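Local coordinates for protein LP04448p (Drosophila melanogaster, PDB 4QMH) that probably binds tubulin through its array of TOG domains and drives microtubule polymerization as a member of the XMAP215 family, at residues N98-P101 with G102-A106; L78-C81 with E82-A85. All coordinates share one frame; numbering follows the deposited sequence.

Both contacts are short helical turns of one TOG domain, on helices 71-88 and 96-106, which follow each other in the chain. Contact 1 lies nearer the middle of the domain, its centre about 6 Å from the centre of the chain against about 14 Å for contact 2. Most touching residues are buried in each, yet the chemistry differs: contact 1 is aromatic and aliphatic, with a leucine laid on a phenylalanine face, whereas contact 2 is chiefly backbone, its side chains turning out to other helices. The two meet directly, since Phe-103 of contact 1 packs with CZ 3.8 Å from CB of Cys-81, and beside Leu-78, in contact 2.

Contact 1 (N98-P101 with G102-A106); sequences NLFP and GFLHA
Helix 96-106, one of the helices of the HEAT-repeat fold of this TOG domain, runs on from residues 98-101 into 102-106, kinked where Pro-101 has no hydrogen to give the turn before. The two segments are joined by i to i+4 bonds: Phe-103 N to Leu-99 O, Leu-104 N to Phe-100 O and His-105 N to Pro-101 O. Phe-100 and Leu-104 make the main side-chain contact. With CG of Phe-100 anti to its own N (chi1 -175°), the ring projects from the helix, leaning toward the following turn, and presents a face to Leu-104, whose CG sits 3.9 Å from the ring centroid in a CH-pi contact, 17° off the normal. Phe-103 turns the other way, toward the preceding turn: Leu-99 O lies 3.4 Å above its ring plane, near the rim. Phe-125 meets the same ring edge-to-face, and Leu-66 of helix 58-66 also touches it. Replacing Phe-103 with alanine would probably open a gap between helices 71-88, 96-106 and 112-129 and leave Phe-125 without this edge-to-face contact. At the far end of the Phe-103 ring, CZ rests against CB of Leu-99 at 3.7 Å.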
loop_
_atom_site.group_PDB
_atom_site.type_symbol
_atom_site.label_atom_id
_atom_site.label_comp_id
_atom_site.label_asym_id
_atom_site.label_seq_id
_atom_site.Cartn_x
_atom_site.Cartn_y
_atom_site.Cartn_z
ATOM N N ASN A 98 -2.083 9.888 -0.079
ATOM C CA ASN A 98 -2.614 10.053 1.272
ATOM C C ASN A 98 -2.913 8.733 1.979
ATOM O O ASN A 98 -2.612 8.572 3.161
ATOM C CB ASN A 98 -3.870 10.935 1.266
ATOM C CG ASN A 98 -3.545 12.423 1.244
ATOM O OD1 ASN A 98 -2.969 12.964 2.194
ATOM N ND2 ASN A 98 -3.932 13.091 0.170
ATOM N N LEU A 99 -3.495 7.784 1.253
ATOM C CA LEU A 99 -4.101 6.617 1.891
ATOM C C LEU A 99 -3.218 5.380 1.909
ATOM O O LEU A 99 -3.299 4.584 2.834
ATOM C CB LEU A 99 -5.422 6.260 1.217
ATOM C CG LEU A 99 -6.423 7.413 1.215
ATOM C CD1 LEU A 99 -7.669 7.011 0.431
ATOM C CD2 LEU A 99 -6.773 7.820 2.640
ATOM N N PHE A 100 -2.398 5.211 0.879
ATOM C CA PHE A 100 -1.562 4.015 0.772
ATOM C C PHE A 100 -0.607 3.818 1.969
ATOM O O PHE A 100 -0.475 2.703 2.460
ATOM C CB PHE A 100 -0.811 4.037 -0.572
ATOM C CG PHE A 100 -0.007 2.797 -0.873
ATOM C CD1 PHE A 100 -0.558 1.529 -0.752
ATOM C CD2 PHE A 100 1.292 2.911 -1.362
ATOM C CE1 PHE A 100 0.177 0.395 -1.075
ATOM C CE2 PHE A 100 2.035 1.778 -1.675
ATOM C CZ PHE A 100 1.471 0.520 -1.534
ATOM N N PRO A 101 0.059 4.888 2.441
ATOM C CA PRO A 101 0.901 4.675 3.629
ATOM C C PRO A 101 0.119 4.086 4.802
ATOM O O PRO A 101 0.656 3.241 5.539
ATOM C CB PRO A 101 1.390 6.081 3.961
ATOM C CG PRO A 101 1.470 6.755 2.592
ATOM C CD PRO A 101 0.237 6.238 1.872
ATOM N N GLY A 102 -1.136 4.506 4.956
ATOM C CA GLY A 102 -1.976 3.992 6.029
ATOM C C GLY A 102 -2.368 2.538 5.810
ATOM O O GLY A 102 -2.408 1.750 6.746
ATOM N N PHE A 103 -2.676 2.179 4.565
ATOM C CA PHE A 103 -2.936 0.787 4.223
ATOM C C PHE A 103 -1.718 -0.071 4.542
ATOM O O PHE A 103 -1.834 -1.162 5.103
ATOM C CB PHE A 103 -3.232 0.623 2.727
ATOM C CG PHE A 103 -4.433 1.370 2.235
ATOM C CD1 PHE A 103 -5.412 1.838 3.099
ATOM C CD2 PHE A 103 -4.574 1.601 0.877
ATOM C CE1 PHE A 103 -6.513 2.524 2.609
ATOM C CE2 PHE A 103 -5.679 2.283 0.371
ATOM C CZ PHE A 103 -6.649 2.751 1.247
ATOM N N LEU A 104 -0.542 0.418 4.168
ATOM C CA LEU A 104 0.670 -0.354 4.386
ATOM C C LEU A 104 0.887 -0.545 5.873
ATOM O O LEU A 104 1.304 -1.610 6.326
ATOM C CB LEU A 104 1.880 0.349 3.769
ATOM C CG LEU A 104 1.989 0.354 2.242
ATOM C CD1 LEU A 104 3.169 1.220 1.820
ATOM C CD2 LEU A 104 2.105 -1.076 1.699
ATOM N N HIS A 105 0.625 0.500 6.643
ATOM C CA HIS A 105 0.857 0.408 8.061
ATOM C C HIS A 105 -0.064 -0.628 8.709
ATOM O O HIS A 105 0.346 -1.342 9.625
ATOM C CB HIS A 105 0.698 1.766 8.727
ATOM C CG HIS A 105 1.203 1.784 10.128
ATOM N ND1 HIS A 105 2.548 1.761 10.433
ATOM C CD2 HIS A 105 0.543 1.777 11.307
ATOM C CE1 HIS A 105 2.690 1.763 11.748
ATOM N NE2 HIS A 105 1.491 1.767 12.299
ATOM N N ALA A 106 -1.296 -0.736 8.211
ATOM C CA ALA A 106 -2.240 -1.706 8.758
ATOM C C ALA A 106 -1.852 -3.142 8.410
ATOM O O ALA A 106 -2.353 -4.084 9.023
ATOM C CB ALA A 106 -3.668 -1.409 8.260
#

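Contact 2 (L78-C81 with E82-A85); sequences LAIC and EQLA
Cys-81 O accepts the backbone N-H of Ala-85 at 3.0 Å, the last of four successive i to i+4 bonds that tie residues 78-81 to 82-85 within helix 71-88 of the TOG domain. Before it come Glu-82 N to Leu-78 O, Gln-83 N to Ala-79 O and Leu-84 N to Ile-80 O; the last of these is 2.8 Å long, with an N-H...O angle of 148°. The side chains of the second turn begin by touching those same carbonyls. CB of Gln-83 stands 3.4 Å from Ile-80 O, and CB of Leu-84 comes equally near that oxygen while also lying 3.5 Å from Cys-81 O. The CB of Ala-85 rests 3.6 Å from Cys-81 O, and that of Glu-82 packs against Ala-79 O.

Beyond these first atoms the side chains part company. Gln-83 carries CG anti to its backbone N (chi1 175°) and stays extended beyond it, which brings OE1 alongside Ile-80, 4.1 Å from its CA and 4.3 Å from its CG1. The other end of the amide is held from outside: NE2 is hydrogen-bonded to the backbone O of Gln-42, a bond that should fix how the amide is turned. Glu-82 is likewise extended, and its carboxylate leads away from the preceding turn.

Around the helix the side chains pack on several neighbours. Ile-80 packs on Leu-38 and Leu-41 of helix 31-48, where Gln-83 also touches Ile-45 and Ser-46. Leu-84 reaches Leu-62 of helix 58-66, Leu-78 and Cys-81 pack on Phe-103 of helix 96-106, and Glu-82 and Ala-85 lie against Asn-120 and Ser-124, so that residues 78-85 pack against helices 31-48, 58-66, 96-106 and 112-129.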
loop_
_atom_site.group_PDB
_atom_site.type_symbol
_atom_site.label_atom_id
_atom_site.label_comp_id
_atom_site.label_asym_id
_atom_site.label_seq_id
_atom_site.Cartn_x
_atom_site.Cartn_y
_atom_site.Cartn_z
ATOM N N LEU A 78 -10.825 1.461 7.095
ATOM C CA LEU A 78 -10.437 0.606 5.975
ATOM C C LEU A 78 -11.656 0.262 5.122
ATOM O O LEU A 78 -11.599 0.345 3.895
ATOM C CB LEU A 78 -9.739 -0.670 6.454
ATOM C CG LEU A 78 -8.327 -0.481 7.012
ATOM C CD1 LEU A 78 -7.935 -1.704 7.843
ATOM C CD2 LEU A 78 -7.302 -0.213 5.894
ATOM N N ALA A 79 -12.754 -0.109 5.781
ATOM C CA ALA A 79 -14.003 -0.413 5.084
ATOM C C ALA A 79 -14.468 0.785 4.272
ATOM O O ALA A 79 -14.894 0.640 3.124
ATOM C CB ALA A 79 -15.084 -0.837 6.082
ATOM N N ILE A 80 -14.405 1.973 4.864
ATOM C CA ILE A 80 -14.805 3.179 4.135
ATOM C C ILE A 80 -13.921 3.462 2.927
ATOM O O ILE A 80 -14.409 3.873 1.870
ATOM C CB ILE A 80 -14.840 4.407 5.057
ATOM C CG1 ILE A 80 -16.047 4.315 5.991
ATOM C CG2 ILE A 80 -14.913 5.686 4.234
ATOM C CD1 ILE A 80 -16.003 5.302 7.134
ATOM N N CYS A 81 -12.619 3.230 3.065
ATOM C CA CYS A 81 -11.720 3.461 1.943
ATOM C C CYS A 81 -12.004 2.491 0.803
ATOM O O CYS A 81 -11.881 2.853 -0.358
ATOM C CB CYS A 81 -10.254 3.379 2.376
ATOM S SG CYS A 81 -9.745 4.773 3.377
ATOM N N GLU A 82 -12.394 1.265 1.129
ATOM C CA GLU A 82 -12.736 0.310 0.082
ATOM C C GLU A 82 -13.997 0.786 -0.632
ATOM O O GLU A 82 -14.061 0.765 -1.863
ATOM C CB GLU A 82 -12.912 -1.108 0.631
ATOM C CG GLU A 82 -12.769 -2.175 -0.447
ATOM C CD GLU A 82 -12.766 -3.585 0.107
ATOM O OE1 GLU A 82 -12.277 -3.787 1.239
ATOM O OE2 GLU A 82 -13.256 -4.494 -0.596
ATOM N N GLN A 83 -14.969 1.251 0.150
ATOM C CA GLN A 83 -16.204 1.821 -0.386
ATOM C C GLN A 83 -15.887 3.025 -1.284
ATOM O O GLN A 83 -16.476 3.195 -2.358
ATOM C CB GLN A 83 -17.121 2.218 0.774
ATOM C CG GLN A 83 -18.402 2.932 0.390
ATOM C CD GLN A 83 -19.157 3.463 1.601
ATOM O OE1 GLN A 83 -18.645 3.467 2.724
ATOM N NE2 GLN A 83 -20.383 3.907 1.379
ATOM N N LEU A 84 -14.942 3.851 -0.850
ATOM C CA LEU A 84 -14.575 5.032 -1.611
ATOM C C LEU A 84 -13.961 4.630 -2.952
ATOM O O LEU A 84 -14.243 5.231 -3.997
ATOM C CB LEU A 84 -13.601 5.901 -0.796
ATOM C CG LEU A 84 -13.322 7.320 -1.291
ATOM C CD1 LEU A 84 -14.507 8.258 -1.028
ATOM C CD2 LEU A 84 -12.072 7.859 -0.617
ATOM N N ALA A 85 -13.121 3.599 -2.933
ATOM C CA ALA A 85 -12.481 3.148 -4.166
ATOM C C ALA A 85 -13.532 2.723 -5.180
ATOM O O ALA A 85 -13.476 3.100 -6.350
ATOM C CB ALA A 85 -11.533 1.993 -3.884
#